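PDB 1H9M: molybdenum-binding-protein from Azotobacter vinelandii, which binds molybdate in the cytoplasm as a trimer with several oxyanion sites, consistent with a role in molybdate homeostasis. Local coordinates for residues 36-44 and 135-143. Numbering follows the deposited sequence. Where two conformers were deposited one is given.
Sequences DKLAAVVTL and KASNVILGV. With MOO (molybdate ion), chain F; MOO (molybdate ion), chain B.
Val41 gives its backbone N-H to Ala136 O at 3.0 Å, the one hydrogen bond that ties the edge strand 37-43 to the turn leading into strand 140-143. The donor lies above the carbonyl plane of this turn residue, 62° out of it. Small residues allow the close approach: Ala136 CB comes within 3.4 Å of Ala39 O, and Ala40 CA sits equally near Ala136 O. Val41, with CG1 anti to its backbone N (chi1 -180°), lays its other branch, CG2, alongside Ala136 CB at 3.9 Å. On the preceding residue, the short Ala40 CB fits against Val139 CB (3.7 Å) and CG1, while Leu141 CD2 reaches it from farther along the chain. These three apolar side chains pack together, Leu141 also touching Val28 and Ile30 of strand 25-32.

The two segments also serve two molybdates. Ala136 N points almost straight at O1 of one (2.8 Å, 172°), and Lys135 NZ bonds the same anion, which Thr43 and Ser46 of the third subunit also hold. Thr43 grips the other through N and OG1, joined by Ser46 and by Ser79, Arg81 N, Lys135 and Ala136 of the second subunit. Both are equivalent intersubunit oxyanion pockets between OB-like TOBE domains of this trimer.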
loop_
_atom_site.group_PDB
_atom_site.type_symbol
_atom_site.label_atom_id
_atom_site.label_comp_id
_atom_site.label_asym_id
_atom_site.label_seq_id
_atom_site.Cartn_x
_atom_site.Cartn_y
_atom_site.Cartn_z
ATOM N N ASP A 36 7.841 7.091 -20.703
ATOM C CA ASP A 36 7.876 6.949 -19.259
ATOM C C ASP A 36 8.447 5.597 -18.857
ATOM O O ASP A 36 8.441 4.618 -19.573
ATOM C CB ASP A 36 6.479 7.143 -18.680
ATOM C CG ASP A 36 6.062 8.605 -18.718
ATOM O OD1 ASP A 36 6.683 9.398 -17.973
ATOM O OD2 ASP A 36 5.135 8.957 -19.468
ATOM N N LYS A 37 9.012 5.601 -17.654
ATOM C CA LYS A 37 9.631 4.428 -17.081
ATOM C C LYS A 37 9.029 4.122 -15.711
ATOM O O LYS A 37 8.625 5.038 -15.002
ATOM C CB LYS A 37 11.126 4.639 -16.932
ATOM C CG LYS A 37 11.971 4.182 -18.129
ATOM C CD LYS A 37 13.341 4.836 -17.974
ATOM N N LEU A 38 9.005 2.834 -15.391
ATOM C CA LEU A 38 8.535 2.494 -14.024
ATOM C C LEU A 38 9.482 1.516 -13.394
ATOM O O LEU A 38 10.227 0.772 -14.043
ATOM C CB LEU A 38 7.165 1.831 -14.117
ATOM C CG LEU A 38 5.870 2.607 -14.291
ATOM C CD1 LEU A 38 4.728 1.588 -14.202
ATOM C CD2 LEU A 38 5.663 3.717 -13.281
ATOM N N ALA A 39 9.576 1.511 -12.013
ATOM C CA ALA A 39 10.253 0.362 -11.417
ATOM C C ALA A 39 9.219 -0.373 -10.501
ATOM O O ALA A 39 8.502 0.362 -9.822
ATOM C CB ALA A 39 11.431 0.858 -10.577
ATOM N N ALA A 40 9.322 -1.668 -10.471
ATOM C CA ALA A 40 8.470 -2.425 -9.585
ATOM C C ALA A 40 9.265 -3.405 -8.764
ATOM O O ALA A 40 10.322 -3.861 -9.181
ATOM C CB ALA A 40 7.384 -3.211 -10.292
ATOM N N VAL A 41 8.844 -3.625 -7.513
ATOM C CA VAL A 41 9.423 -4.690 -6.703
ATOM C C VAL A 41 8.102 -5.628 -6.404
ATOM O O VAL A 41 7.556 -5.515 -5.956
ATOM C CB VAL A 41 9.901 -4.177 -5.342
ATOM C CG1 VAL A 41 10.517 -5.321 -4.519
ATOM C CG2 VAL A 41 11.118 -3.235 -5.591
ATOM N N VAL A 42 8.741 -6.961 -6.908
ATOM C CA VAL A 42 7.765 -8.084 -6.729
ATOM C C VAL A 42 8.561 -9.247 -6.072
ATOM O O VAL A 42 9.791 -9.167 -6.030
ATOM C CB VAL A 42 7.264 -8.622 -8.105
ATOM C CG1 VAL A 42 6.338 -7.537 -8.632
ATOM C CG2 VAL A 42 8.333 -9.002 -9.130
ATOM N N THR A 43 7.893 -10.280 -5.565
ATOM C CA THR A 43 8.700 -11.400 -5.007
ATOM C C THR A 43 9.486 -12.079 -6.127
ATOM O O THR A 43 9.075 -12.096 -7.276
ATOM C CB THR A 43 7.852 -12.439 -4.340
ATOM O OG1 THR A 43 6.835 -13.020 -5.252
ATOM C CG2 THR A 43 7.078 -11.803 -3.168
ATOM N N LEU A 44 10.652 -12.603 -5.735
ATOM C CA LEU A 44 11.450 -13.349 -6.726
ATOM C C LEU A 44 10.715 -14.549 -7.289
ATOM O O LEU A 44 10.794 -14.865 -8.479
ATOM C CB LEU A 44 12.733 -13.829 -6.026
ATOM C CG LEU A 44 13.729 -14.592 -6.915
ATOM C CD1 LEU A 44 14.101 -13.830 -8.152
ATOM C CD2 LEU A 44 14.989 -14.906 -6.074
ATOM N N LYS A 135 5.418 4.371 -5.140
ATOM C CA LYS A 135 6.521 3.567 -4.612
ATOM C C LYS A 135 6.587 2.280 -5.401
ATOM O O LYS A 135 5.611 1.609 -5.758
ATOM C CB LYS A 135 6.098 3.257 -3.135
ATOM C CG LYS A 135 7.364 2.873 -2.325
ATOM C CD LYS A 135 7.035 2.757 -0.833
ATOM C CE LYS A 135 8.123 1.905 -0.186
ATOM N NZ LYS A 135 9.353 2.651 0.173
ATOM N N ALA A 136 7.853 1.807 -5.627
ATOM C CA ALA A 136 8.090 0.605 -6.411
ATOM C C ALA A 136 7.406 -0.642 -5.866
ATOM O O ALA A 136 6.958 -1.529 -6.619
ATOM C CB ALA A 136 9.573 0.213 -6.614
ATOM N N SER A 137 7.242 -0.720 -4.546
ATOM C CA SER A 137 6.605 -1.868 -3.929
ATOM C C SER A 137 5.097 -1.858 -4.048
ATOM O O SER A 137 4.458 -2.835 -3.582
ATOM C CB SER A 137 7.078 -1.963 -2.458
ATOM O OG SER A 137 6.751 -0.757 -1.805
ATOM N N ASN A 138 4.520 -0.839 -4.665
ATOM C CA ASN A 138 3.054 -0.773 -4.831
ATOM C C ASN A 138 2.671 -1.023 -6.301
ATOM O O ASN A 138 1.725 -0.429 -6.816
ATOM C CB ASN A 138 2.545 0.598 -4.454
ATOM C CG ASN A 138 2.688 0.777 -2.927
ATOM O OD1 ASN A 138 3.016 1.913 -2.557
ATOM N ND2 ASN A 138 2.470 -0.301 -2.188
ATOM N N VAL A 139 3.582 -1.663 -7.054
ATOM C CA VAL A 139 3.222 -1.968 -8.433
ATOM C C VAL A 139 3.055 -3.453 -8.675
ATOM O O VAL A 139 4.048 -4.206 -8.436
ATOM C CB VAL A 139 4.292 -1.421 -9.382
ATOM C CG1 VAL A 139 3.919 -1.689 -10.875
ATOM C CG2 VAL A 139 4.490 0.097 -9.213
ATOM N N ILE A 140 1.896 -3.865 -9.145
ATOM C CA ILE A 140 1.714 -5.295 -9.471
ATOM C C ILE A 140 2.028 -5.434 -10.957
ATOM O O ILE A 140 1.773 -4.564 -11.777
ATOM C CB ILE A 140 0.263 -5.654 -9.158
ATOM C CG1 ILE A 140 0.086 -5.764 -7.638
ATOM C CG2 ILE A 140 -0.078 -6.992 -9.858
ATOM C CD1 ILE A 140 -1.435 -5.760 -7.265
ATOM N N LEU A 141 2.700 -6.588 -11.314
ATOM C CA LEU A 141 2.936 -6.726 -12.760
ATOM C C LEU A 141 2.085 -7.887 -13.254
ATOM O O LEU A 141 1.685 -8.809 -12.558
ATOM C CB LEU A 141 4.391 -7.207 -12.967
ATOM C CG LEU A 141 5.376 -6.094 -12.563
ATOM C CD1 LEU A 141 6.841 -6.639 -12.817
ATOM C CD2 LEU A 141 5.136 -4.778 -13.240
ATOM N N GLY A 142 1.778 -7.759 -14.580
ATOM C CA GLY A 142 0.995 -8.852 -15.191
ATOM C C GLY A 142 1.578 -9.240 -16.570
ATOM O O GLY A 142 2.256 -8.432 -17.169
ATOM N N VAL A 143 1.466 -10.520 -16.868
ATOM C CA VAL A 143 1.941 -11.010 -18.177
ATOM C C VAL A 143 0.739 -11.676 -18.866
ATOM O O VAL A 143 -0.059 -12.406 -18.402
ATOM C CB VAL A 143 3.148 -11.938 -18.217
ATOM C CG1 VAL A 143 4.405 -11.199 -17.760
ATOM C CG2 VAL A 143 2.938 -13.237 -17.466
HETATM MO MO MOO F . 4.037 -9.735 -5.479
HETATM O O1 MOO F . 2.747 -10.369 -4.494
HETATM O O2 MOO F . 3.535 -8.631 -6.787
HETATM O O3 MOO F . 5.035 -8.654 -4.437
HETATM O O4 MOO F . 5.223 -10.961 -6.022
HETATM MO MO MOO B . 11.000 3.025 -3.306
HETATM O O1 MOO B . 10.097 3.230 -4.783
HETATM O O2 MOO B . 10.579 4.147 -1.985
HETATM O O3 MOO B . 10.541 1.429 -2.605
HETATM O O4 MOO B . 12.767 2.859 -3.538
#